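Local coordinates for probable TonB-dependent siderophore receptor PiuA (Acinetobacter baumannii, PDB 5FP1), which probably binds iron-chelating siderophores at the outer membrane in the first step of iron uptake, and may bind ferric enterobactin with micromolar affinity, at residues K56-A61 against Y198-I203; D516-Q521 against Y559-E564. All blocks are in the same frame, centred on the assembly; numbering follows the deposited sequence. Where two conformers were deposited one is given.

Interaction 1 of 2, residues K56-A61 against Y198-I203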
loop_
_atom_site.group_PDB
_atom_site.type_symbol
_atom_site.label_atom_id
_atom_site.label_comp_id
_atom_site.label_asym_id
_atom_site.label_seq_id
_atom_site.Cartn_x
_atom_site.Cartn_y
_atom_site.Cartn_z
ATOM N N LYS A 56 5.426 3.072 -16.731
ATOM C CA LYS A 56 6.094 4.219 -16.107
ATOM C C LYS A 56 5.339 4.684 -14.862
ATOM O O LYS A 56 5.189 5.893 -14.644
ATOM C CB LYS A 56 6.302 5.391 -17.082
ATOM C CG LYS A 56 7.504 6.272 -16.730
ATOM C CD LYS A 56 7.630 7.496 -17.646
ATOM C CE LYS A 56 8.655 8.503 -17.119
ATOM N NZ LYS A 56 10.031 7.930 -17.068
ATOM N N VAL A 57 4.859 3.732 -14.058
ATOM C CA VAL A 57 4.254 4.100 -12.767
ATOM C C VAL A 57 5.304 4.690 -11.857
ATOM O O VAL A 57 6.422 4.163 -11.741
ATOM C CB VAL A 57 3.505 2.954 -12.083
ATOM C CG1 VAL A 57 2.216 2.651 -12.827
ATOM C CG2 VAL A 57 4.378 1.720 -11.961
ATOM N N THR A 58 4.965 5.802 -11.223
ATOM C CA THR A 58 5.932 6.506 -10.413
ATOM C C THR A 58 5.688 6.384 -8.907
ATOM O O THR A 58 6.571 6.688 -8.110
ATOM C CB THR A 58 5.984 7.990 -10.777
ATOM O OG1 THR A 58 4.768 8.615 -10.380
ATOM C CG2 THR A 58 6.224 8.177 -12.309
ATOM N N THR A 59 4.501 5.935 -8.529
ATOM C CA THR A 59 4.174 5.739 -7.117
ATOM C C THR A 59 3.621 4.325 -6.917
ATOM O O THR A 59 3.043 3.723 -7.833
ATOM C CB THR A 59 3.112 6.742 -6.654
ATOM O OG1 THR A 59 1.881 6.484 -7.334
ATOM C CG2 THR A 59 3.535 8.195 -6.919
ATOM N N LEU A 60 3.782 3.800 -5.715
ATOM C CA LEU A 60 3.156 2.537 -5.361
ATOM C C LEU A 60 1.656 2.557 -5.615
ATOM O O LEU A 60 1.096 1.594 -6.134
ATOM C CB LEU A 60 3.423 2.203 -3.887
ATOM C CG LEU A 60 2.700 0.947 -3.371
ATOM C CD1 LEU A 60 3.242 -0.283 -4.096
ATOM C CD2 LEU A 60 2.845 0.770 -1.868
ATOM N N ALA A 61 0.994 3.655 -5.241
ATOM C CA ALA A 61 -0.445 3.742 -5.379
ATOM C C ALA A 61 -0.835 3.501 -6.849
ATOM O O ALA A 61 -1.738 2.709 -7.148
ATOM C CB ALA A 61 -0.929 5.098 -4.915
ATOM N N TYR A 198 2.569 17.967 -7.083
ATOM C CA TYR A 198 3.526 17.082 -6.433
ATOM C C TYR A 198 4.939 17.484 -6.792
ATOM O O TYR A 198 5.227 17.765 -7.957
ATOM C CB TYR A 198 3.260 15.630 -6.879
ATOM C CG TYR A 198 1.898 15.219 -6.457
ATOM C CD1 TYR A 198 1.665 14.818 -5.138
ATOM C CD2 TYR A 198 0.820 15.296 -7.323
ATOM C CE1 TYR A 198 0.401 14.489 -4.697
ATOM C CE2 TYR A 198 -0.457 14.967 -6.891
ATOM C CZ TYR A 198 -0.654 14.581 -5.573
ATOM O OH TYR A 198 -1.897 14.254 -5.116
ATOM N N LYS A 199 5.818 17.517 -5.800
ATOM C CA LYS A 199 7.246 17.767 -6.050
ATOM C C LYS A 199 8.048 16.898 -5.117
ATOM O O LYS A 199 7.781 16.857 -3.914
ATOM C CB LYS A 199 7.616 19.241 -5.815
ATOM C CG LYS A 199 6.810 20.238 -6.646
ATOM C CD LYS A 199 7.219 21.675 -6.373
ATOM C CE LYS A 199 6.458 22.628 -7.289
ATOM N NZ LYS A 199 4.982 22.393 -7.207
ATOM N N ARG A 200 9.030 16.195 -5.653
ATOM C CA ARG A 200 9.857 15.388 -4.795
ATOM C C ARG A 200 11.257 15.121 -5.343
ATOM O O ARG A 200 11.486 15.161 -6.552
ATOM C CB ARG A 200 9.138 14.072 -4.454
ATOM C CG ARG A 200 8.724 13.215 -5.594
ATOM C CD ARG A 200 7.745 12.109 -5.171
ATOM N NE ARG A 200 7.277 11.348 -6.328
ATOM C CZ ARG A 200 6.104 11.521 -6.916
ATOM N NH1 ARG A 200 5.260 12.461 -6.493
ATOM N NH2 ARG A 200 5.788 10.798 -7.977
ATOM N N VAL A 201 12.165 14.835 -4.424
ATOM C CA VAL A 201 13.550 14.501 -4.731
ATOM C C VAL A 201 13.959 13.320 -3.861
ATOM O O VAL A 201 13.529 13.198 -2.699
ATOM C CB VAL A 201 14.449 15.731 -4.465
ATOM C CG1 VAL A 201 15.927 15.358 -4.445
ATOM C CG2 VAL A 201 14.158 16.810 -5.500
ATOM N N GLY A 202 14.751 12.423 -4.429
ATOM C CA GLY A 202 15.248 11.295 -3.685
ATOM C C GLY A 202 16.629 10.843 -4.116
ATOM O O GLY A 202 17.094 11.135 -5.220
ATOM N N ILE A 203 17.259 10.085 -3.237
ATOM C CA ILE A 203 18.516 9.455 -3.541
ATOM C C ILE A 203 18.576 8.133 -2.792
ATOM O O ILE A 203 18.050 8.002 -1.666
ATOM C CB ILE A 203 19.698 10.403 -3.163
ATOM C CG1 ILE A 203 21.034 9.845 -3.680
ATOM C CG2 ILE A 203 19.776 10.608 -1.678
ATOM C CD1 ILE A 203 22.165 10.872 -3.610
HETATM O O HOH W 1 3.752 11.146 -10.719
#

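Interaction 2 of 2, residues D516-Q521 against Y559-E564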
loop_
_atom_site.group_PDB
_atom_site.type_symbol
_atom_site.label_atom_id
_atom_site.label_comp_id
_atom_site.label_asym_id
_atom_site.label_seq_id
_atom_site.Cartn_x
_atom_site.Cartn_y
_atom_site.Cartn_z
ATOM N N ASP A 516 -7.798 -8.262 23.599
ATOM C CA ASP A 516 -6.913 -9.206 22.927
ATOM C C ASP A 516 -6.932 -8.932 21.404
ATOM O O ASP A 516 -7.824 -8.253 20.892
ATOM C CB ASP A 516 -7.383 -10.657 23.124
ATOM C CG ASP A 516 -7.171 -11.184 24.549
ATOM O OD1 ASP A 516 -6.210 -10.801 25.228
ATOM O OD2 ASP A 516 -7.973 -12.023 24.959
ATOM N N PRO A 517 -5.961 -9.473 20.686
ATOM C CA PRO A 517 -5.890 -9.182 19.248
ATOM C C PRO A 517 -7.050 -9.710 18.432
ATOM O O PRO A 517 -7.655 -10.731 18.777
ATOM C CB PRO A 517 -4.609 -9.889 18.801
ATOM C CG PRO A 517 -3.785 -10.030 20.028
ATOM C CD PRO A 517 -4.753 -10.152 21.181
ATOM N N GLU A 518 -7.335 -9.024 17.333
ATOM C CA GLU A 518 -8.249 -9.555 16.334
ATOM C C GLU A 518 -7.643 -10.802 15.743
ATOM O O GLU A 518 -6.432 -10.945 15.697
ATOM C CB GLU A 518 -8.486 -8.535 15.234
ATOM C CG GLU A 518 -9.188 -7.267 15.716
ATOM C CD GLU A 518 -9.582 -6.368 14.568
ATOM O OE1 GLU A 518 -8.716 -6.080 13.698
ATOM O OE2 GLU A 518 -10.749 -5.934 14.524
ATOM N N GLU A 519 -8.495 -11.705 15.283
ATOM C CA GLU A 519 -8.050 -12.981 14.758
ATOM C C GLU A 519 -8.662 -13.188 13.394
ATOM O O GLU A 519 -9.867 -12.934 13.186
ATOM C CB GLU A 519 -8.460 -14.130 15.684
ATOM C CG GLU A 519 -7.812 -14.086 17.048
ATOM C CD GLU A 519 -8.352 -15.187 17.953
ATOM O OE1 GLU A 519 -7.882 -16.317 17.853
ATOM O OE2 GLU A 519 -9.285 -14.936 18.712
ATOM N N ALA A 520 -7.830 -13.614 12.457
ATOM C CA ALA A 520 -8.260 -13.812 11.083
ATOM C C ALA A 520 -7.646 -15.094 10.556
ATOM O O ALA A 520 -6.670 -15.627 11.123
ATOM C CB ALA A 520 -7.853 -12.629 10.203
ATOM N N GLN A 521 -8.181 -15.555 9.446
ATOM C CA GLN A 521 -7.684 -16.764 8.830
ATOM C C GLN A 521 -8.028 -16.821 7.353
ATOM O O GLN A 521 -8.984 -16.187 6.880
ATOM C CB GLN A 521 -8.220 -17.994 9.583
ATOM C CG GLN A 521 -9.732 -18.107 9.466
ATOM C CD GLN A 521 -10.366 -19.169 10.358
ATOM O OE1 GLN A 521 -9.704 -19.849 11.135
ATOM N NE2 GLN A 521 -11.663 -19.307 10.236
ATOM N N TYR A 559 -15.535 -1.657 24.232
ATOM C CA TYR A 559 -15.224 -2.473 23.052
ATOM C C TYR A 559 -15.257 -3.943 23.372
ATOM O O TYR A 559 -15.123 -4.327 24.521
ATOM C CB TYR A 559 -13.817 -2.132 22.526
ATOM C CG TYR A 559 -13.676 -0.738 22.025
ATOM C CD1 TYR A 559 -13.493 0.331 22.915
ATOM C CD2 TYR A 559 -13.715 -0.459 20.669
ATOM C CE1 TYR A 559 -13.357 1.606 22.452
ATOM C CE2 TYR A 559 -13.586 0.828 20.201
ATOM C CZ TYR A 559 -13.397 1.847 21.100
ATOM O OH TYR A 559 -13.254 3.111 20.656
ATOM N N ALA A 560 -15.401 -4.774 22.343
ATOM C CA ALA A 560 -15.314 -6.214 22.479
ATOM C C ALA A 560 -14.928 -6.837 21.141
ATOM O O ALA A 560 -15.098 -6.221 20.114
ATOM C CB ALA A 560 -16.669 -6.784 22.923
ATOM N N ASN A 561 -14.474 -8.082 21.162
ATOM C CA ASN A 561 -13.996 -8.776 19.962
ATOM C C ASN A 561 -15.032 -9.715 19.334
ATOM O O ASN A 561 -14.692 -10.832 18.940
ATOM C CB ASN A 561 -12.817 -9.639 20.334
ATOM C CG ASN A 561 -11.493 -9.020 19.991
ATOM O OD1 ASN A 561 -11.405 -7.986 19.330
ATOM N ND2 ASN A 561 -10.439 -9.671 20.445
ATOM N N VAL A 562 -16.260 -9.241 19.170
ATOM C CA VAL A 562 -17.378 -10.099 18.793
ATOM C C VAL A 562 -17.839 -9.892 17.353
ATOM O O VAL A 562 -18.786 -10.534 16.915
ATOM C CB VAL A 562 -18.588 -9.853 19.734
ATOM C CG1 VAL A 562 -18.261 -10.306 21.148
ATOM C CG2 VAL A 562 -18.978 -8.391 19.747
ATOM N N GLY A 563 -17.183 -9.005 16.610
ATOM C CA GLY A 563 -17.569 -8.775 15.234
ATOM C C GLY A 563 -17.051 -9.873 14.311
ATOM O O GLY A 563 -16.171 -10.653 14.685
ATOM N N GLU A 564 -17.599 -9.931 13.105
ATOM C CA GLU A 564 -17.187 -10.921 12.127
ATOM C C GLU A 564 -17.393 -10.396 10.747
ATOM O O GLU A 564 -18.397 -9.747 10.457
ATOM C CB GLU A 564 -18.028 -12.224 12.236
ATOM C CG GLU A 564 -18.082 -12.825 13.613
ATOM C CD GLU A 564 -19.098 -13.964 13.728
ATOM O OE1 GLU A 564 -19.686 -14.370 12.725
ATOM O OE2 GLU A 564 -19.307 -14.451 14.839
HETATM O O HOH W 2 -9.023 -6.572 19.190
#

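Interaction 1 of 2, residues K56-A61 against Y198-I203
The guanidinium of R200 reaches from the barrel wall to T58 and T59, and its NH2 is the atom that meets both. T58 lies at the edge of the guanidinium, near its plane: OG1 of T58 stands 3.4 Å from NH2 of R200, at an angle too poor for a direct hydrogen bond. A water mediates instead, 2.7 Å from T58 OG1 and accepting a weak bond from R200 NH2 at 3.4 Å. The T59 side chain crosses that of R200 at about a right angle, bringing its methyl CG2 to 3.6 Å from NH2. The other branch of T59 serves the helix that follows: OG1, set between the backbone N and the carbonyl carbon (chi1 66°), caps the N of D62, with T59 at the N-cap. This is a plug-to-barrel contact of a TonB-dependent receptor, in which the turn leading into helix 60-63 of the plug faces the lumen side of strand 197-209. The backbones stay far apart, the nearest CA atoms, those of T58 and R200, being 11.2 Å from each other, and the arginine spans the gap because its chain is extended from CG to NE. NE of R200 forms a salt bridge with E110, which would partly offset the charge of this buried group. R163 of strand 161-171 touches both T58 and R200.

Interaction 2 of 2, residues D516-Q521 against Y559-E564
One direct hydrogen bond joins the two segments, from the side-chain amide of N561 to the backbone carbonyl of D516. ND2 of N561 lies 3.0 Å from O of D516, and the bond is moderately bent, with an N-H...O angle of 149°. The donor sits well above the carbonyl plane, 62° out of it, while the acceptor is tilted only modestly from the plane of the amide. O of P517 lies 3.4 Å from the same ND2.

A water adds a second polar link, donating to D516 O at 2.7 Å and to OD1 of N561 at 2.8 Å. The D516 carbonyl thus accepts from both the amide and the water, and both ends of the asparagine amide are engaged. N561 occupies the corner where strand 558-575 of the barrel changes direction, just before the classic beta bulge at which V562 and G563 both face T550, and it reaches past strand 536-555 to the residues leading into strand 518-531.

Beyond these bonds the touch is loose: the aliphatic CG of E518 lies 4.3 Å from OD1 of N561. The carboxylate of E518 is held by strand 536-555, through a salt bridge to K547 and a hydrogen bond from the backbone N of R551.

In the fold
From the N terminus the chain first builds the plug, and interaction 1 closes a loop of 136 residues that runs from the plug turn at 56-61 through the remaining plug strands and into the first barrel strands, tying the plug to the inside of strand 197-209. Interaction 2 opens much later and spans 37 residues, mostly strand, joining the start of strand 518-531 to strand 558-575 across the intervening strand 536-555. The two loops follow in series and neither nest nor cross. Their centres lie 37 Å apart, on opposite sides of the chain's centre: one contact is buried between plug and barrel, the other joins barrel segments at the surface.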